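Local atomic coordinates of bifunctional endo-1,4-beta-xylanase A (Neocallimastix patriciarum, PDB entry 2C1F), a protein that hydrolyses internal beta-1,4-xylosidic bonds of xylan as a family 11 endo-xylanase domain of a rumen fungus. Residues Y21-D26 and G53-R58. Sequence-based numbering, arbitrary orientation.
Sequences YEIWLD and GNFLAR
E22 with R58, and W24 with L56, each exchange two backbone hydrogen bonds; the strand axes approach to 4.7 Å and run at 175°, so the strands are antiparallel. D26 N to N54 O, at 3.1 Å, closes the series; between these bonds, I23–A57 and L25–F55 form non-hydrogen-bonded pairs.

Apolar contacts occupy the buried face. I23 CD1 meets F55 CE1 at 3.5 Å, while L25 CD1 lies at the ring's edge, 4.1 Å from CD1 of F55. With CG anti to the backbone N, the F55 ring is carried beside I23; it stacks with W46 and touches V5 of the facing sheet. A serine here would probably leave the I23 methyl and the W46 ring without their aromatic partner, opening a gap between the sheets.

E22, W24, L56 and R58 make the other face. E22 OE1 and R58 NH1 form a long salt bridge (3.6 Å), carboxylate and guanidinium planes 78° apart; L56 CD1 sits over the guanidinium centre, and N199 accepts from R58 NE. The N54 amide stands at the W24 ring edge, amide and ring planes 89° apart, whereas L56 CD2 approaches CE3 of W24 at 3.6 Å. Neighbours in the larger sheet of the family 11 beta-jelly-roll, strands 19-25 and 54-62 probably turn this face to the substrate cleft.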
ATOM      1  N   TYR A  21      -3.711  -3.441 -11.511  1.00 18.18           N
ATOM      2  CA  TYR A  21      -4.143  -2.106 -11.113  1.00 18.29           C
ATOM      3  C   TYR A  21      -5.457  -2.186 -10.329  1.00 18.43           C
ATOM      4  O   TYR A  21      -6.267  -3.079 -10.531  1.00 17.94           O
ATOM      5  CB  TYR A  21      -4.274  -1.170 -12.322  1.00 18.05           C
ATOM      6  CG  TYR A  21      -5.369  -1.540 -13.291  1.00 17.31           C
ATOM      7  CD1 TYR A  21      -6.669  -1.071 -13.111  1.00 18.14           C
ATOM      8  CD2 TYR A  21      -5.112  -2.342 -14.397  1.00 16.90           C
ATOM      9  CE1 TYR A  21      -7.676  -1.401 -13.991  1.00 16.92           C
ATOM     10  CE2 TYR A  21      -6.119  -2.659 -15.301  1.00 17.02           C
ATOM     11  CZ  TYR A  21      -7.400  -2.189 -15.087  1.00 17.28           C
ATOM     12  OH  TYR A  21      -8.428  -2.505 -15.959  1.00 18.03           O
ATOM     13  N   GLU A  22      -5.639  -1.246  -9.421  1.00 18.95           N
ATOM     14  CA  GLU A  22      -6.888  -1.092  -8.715  1.00 19.22           C
ATOM     15  C   GLU A  22      -7.084   0.370  -8.337  1.00 18.66           C
ATOM     16  O   GLU A  22      -6.146   1.040  -7.897  1.00 18.69           O
ATOM     17  CB  GLU A  22      -6.939  -1.954  -7.443  1.00 19.42           C
ATOM     18  CG  GLU A  22      -8.196  -1.627  -6.608  1.00 21.01           C
ATOM     19  CD  GLU A  22      -8.624  -2.727  -5.666  1.00 23.02           C
ATOM     20  OE1 GLU A  22      -7.800  -3.162  -4.827  1.00 28.68           O
ATOM     21  OE2 GLU A  22      -9.802  -3.132  -5.752  1.00 28.34           O
ATOM     22  N   ILE A  23      -8.304   0.850  -8.526  1.00 17.99           N
ATOM     23  CA  ILE A  23      -8.713   2.158  -8.046  1.00 17.97           C
ATOM     24  C   ILE A  23     -10.068   1.990  -7.364  1.00 17.42           C
ATOM     25  O   ILE A  23     -10.923   1.260  -7.844  1.00 16.52           O
ATOM     26  CB  ILE A  23      -8.750   3.222  -9.177  1.00 17.86           C
ATOM     27  CG1 ILE A  23      -9.259   4.557  -8.639  1.00 17.71           C
ATOM     28  CG2 ILE A  23      -9.596   2.765 -10.377  1.00 18.33           C
ATOM     29  CD1 ILE A  23      -8.869   5.729  -9.488  1.00 18.06           C
ATOM     30  N   TRP A  24     -10.243   2.638  -6.222  1.00 17.50           N
ATOM     31  CA  TRP A  24     -11.476   2.501  -5.459  1.00 17.81           C
ATOM     32  C   TRP A  24     -11.806   3.804  -4.763  1.00 17.63           C
ATOM     33  O   TRP A  24     -10.898   4.497  -4.274  1.00 17.12           O
ATOM     34  CB  TRP A  24     -11.336   1.359  -4.448  1.00 18.09           C
ATOM     35  CG  TRP A  24     -12.470   1.200  -3.449  1.00 18.13           C
ATOM     36  CD1 TRP A  24     -13.576   0.418  -3.584  1.00 19.08           C
ATOM     37  CD2 TRP A  24     -12.573   1.819  -2.158  1.00 18.49           C
ATOM     38  NE1 TRP A  24     -14.368   0.513  -2.462  1.00 19.24           N
ATOM     39  CE2 TRP A  24     -13.776   1.370  -1.573  1.00 19.78           C
ATOM     40  CE3 TRP A  24     -11.779   2.728  -1.453  1.00 18.47           C
ATOM     41  CZ2 TRP A  24     -14.195   1.788  -0.306  1.00 19.00           C
ATOM     42  CZ3 TRP A  24     -12.189   3.139  -0.199  1.00 18.97           C
ATOM     43  CH2 TRP A  24     -13.385   2.671   0.365  1.00 18.99           C
ATOM     44  N   LEU A  25     -13.108   4.114  -4.732  1.00 17.96           N
ATOM     45  CA  LEU A  25     -13.680   5.247  -3.994  1.00 18.54           C
ATOM     46  C   LEU A  25     -14.869   4.733  -3.201  1.00 19.04           C
ATOM     47  O   LEU A  25     -15.648   3.938  -3.705  1.00 18.69           O
ATOM     48  CB  LEU A  25     -14.150   6.345  -4.959  1.00 18.60           C
ATOM     49  CG  LEU A  25     -14.622   7.704  -4.398  1.00 18.36           C
ATOM     50  CD1 LEU A  25     -13.450   8.606  -3.994  1.00 17.79           C
ATOM     51  CD2 LEU A  25     -15.480   8.435  -5.409  1.00 18.78           C
ATOM     52  N   ASP A  26     -15.021   5.180  -1.960  1.00 19.85           N
ATOM     53  CA  ASP A  26     -16.179   4.788  -1.172  1.00 20.23           C
ATOM     54  C   ASP A  26     -17.426   5.478  -1.727  1.00 20.77           C
ATOM     55  O   ASP A  26     -17.324   6.303  -2.640  1.00 21.17           O
ATOM     56  CB  ASP A  26     -15.969   5.139   0.302  1.00 20.56           C
ATOM     57  CG  ASP A  26     -16.795   4.274   1.241  1.00 21.09           C
ATOM     58  OD1 ASP A  26     -17.714   3.555   0.787  1.00 21.69           O
ATOM     59  OD2 ASP A  26     -16.535   4.324   2.458  1.00 25.52           O
ATOM     60  N   GLY A  53     -14.647  10.904   2.963  1.00 18.75           N
ATOM     61  CA  GLY A  53     -14.079  10.676   1.646  1.00 18.04           C
ATOM     62  C   GLY A  53     -12.890   9.745   1.765  1.00 17.23           C
ATOM     63  O   GLY A  53     -12.080   9.867   2.685  1.00 16.55           O
ATOM     64  N   ASN A  54     -12.795   8.804   0.835  1.00 17.05           N
ATOM     65  CA  ASN A  54     -11.926   7.655   0.992  1.00 16.95           C
ATOM     66  C   ASN A  54     -11.582   7.086  -0.378  1.00 16.72           C
ATOM     67  O   ASN A  54     -12.449   6.594  -1.100  1.00 16.60           O
ATOM     68  CB  ASN A  54     -12.626   6.603   1.872  1.00 17.13           C
ATOM     69  CG  ASN A  54     -11.674   5.549   2.426  1.00 17.34           C
ATOM     70  OD1 ASN A  54     -10.468   5.604   2.234  1.00 18.57           O
ATOM     71  ND2 ASN A  54     -12.232   4.582   3.124  1.00 20.15           N
ATOM     72  N   PHE A  55     -10.305   7.163  -0.722  1.00 16.53           N
ATOM     73  CA  PHE A  55      -9.830   6.860  -2.058  1.00 16.55           C
ATOM     74  C   PHE A  55      -8.559   6.032  -1.982  1.00 16.43           C
ATOM     75  O   PHE A  55      -7.729   6.235  -1.066  1.00 16.28           O
ATOM     76  CB  PHE A  55      -9.525   8.167  -2.799  1.00 16.52           C
ATOM     77  CG  PHE A  55      -8.869   7.972  -4.132  1.00 16.70           C
ATOM     78  CD1 PHE A  55      -9.634   7.794  -5.274  1.00 18.38           C
ATOM     79  CD2 PHE A  55      -7.485   7.961  -4.247  1.00 17.56           C
ATOM     80  CE1 PHE A  55      -9.026   7.615  -6.517  1.00 17.37           C
ATOM     81  CE2 PHE A  55      -6.858   7.782  -5.494  1.00 16.57           C
ATOM     82  CZ  PHE A  55      -7.629   7.598  -6.619  1.00 16.75           C
ATOM     83  N   LEU A  56      -8.390   5.136  -2.958  1.00 16.40           N
ATOM     84  CA  LEU A  56      -7.124   4.436  -3.147  1.00 17.04           C
ATOM     85  C   LEU A  56      -6.859   4.097  -4.621  1.00 16.80           C
ATOM     86  O   LEU A  56      -7.779   3.888  -5.404  1.00 15.86           O
ATOM     87  CB  LEU A  56      -7.067   3.176  -2.270  1.00 17.28           C
ATOM     88  CG  LEU A  56      -7.971   2.016  -2.689  1.00 17.50           C
ATOM     89  CD1 LEU A  56      -7.283   1.026  -3.650  1.00 17.88           C
ATOM     90  CD2 LEU A  56      -8.468   1.288  -1.441  1.00 18.43           C
ATOM     91  N   ALA A  57      -5.580   4.098  -4.978  1.00 16.99           N
ATOM     92  CA  ALA A  57      -5.106   3.693  -6.302  1.00 17.50           C
ATOM     93  C   ALA A  57      -3.795   2.937  -6.099  1.00 17.77           C
ATOM     94  O   ALA A  57      -2.921   3.405  -5.369  1.00 18.10           O
ATOM     95  CB  ALA A  57      -4.878   4.905  -7.194  1.00 17.32           C
ATOM     96  N   ARG A  58      -3.656   1.778  -6.723  1.00 17.48           N
ATOM     97  CA  ARG A  58      -2.446   0.987  -6.526  1.00 18.31           C
ATOM     98  C   ARG A  58      -2.153   0.085  -7.704  1.00 17.74           C
ATOM     99  O   ARG A  58      -3.065  -0.365  -8.405  1.00 17.53           O
ATOM    100  CB  ARG A  58      -2.551   0.148  -5.239  1.00 18.51           C
ATOM    101  CG  ARG A  58      -3.821  -0.657  -5.109  1.00 18.98           C
ATOM    102  CD  ARG A  58      -3.828  -1.538  -3.851  1.00 20.86           C
ATOM    103  NE  ARG A  58      -4.195  -0.785  -2.638  1.00 23.78           N
ATOM    104  CZ  ARG A  58      -5.177  -1.105  -1.784  1.00 22.81           C
ATOM    105  NH1 ARG A  58      -5.919  -2.193  -1.946  1.00 23.50           N
ATOM    106  NH2 ARG A  58      -5.389  -0.336  -0.722  1.00 24.04           N
TER
HETATM  107  O   HOH W   1     -15.364   8.537  -0.865  1.00 14.49           O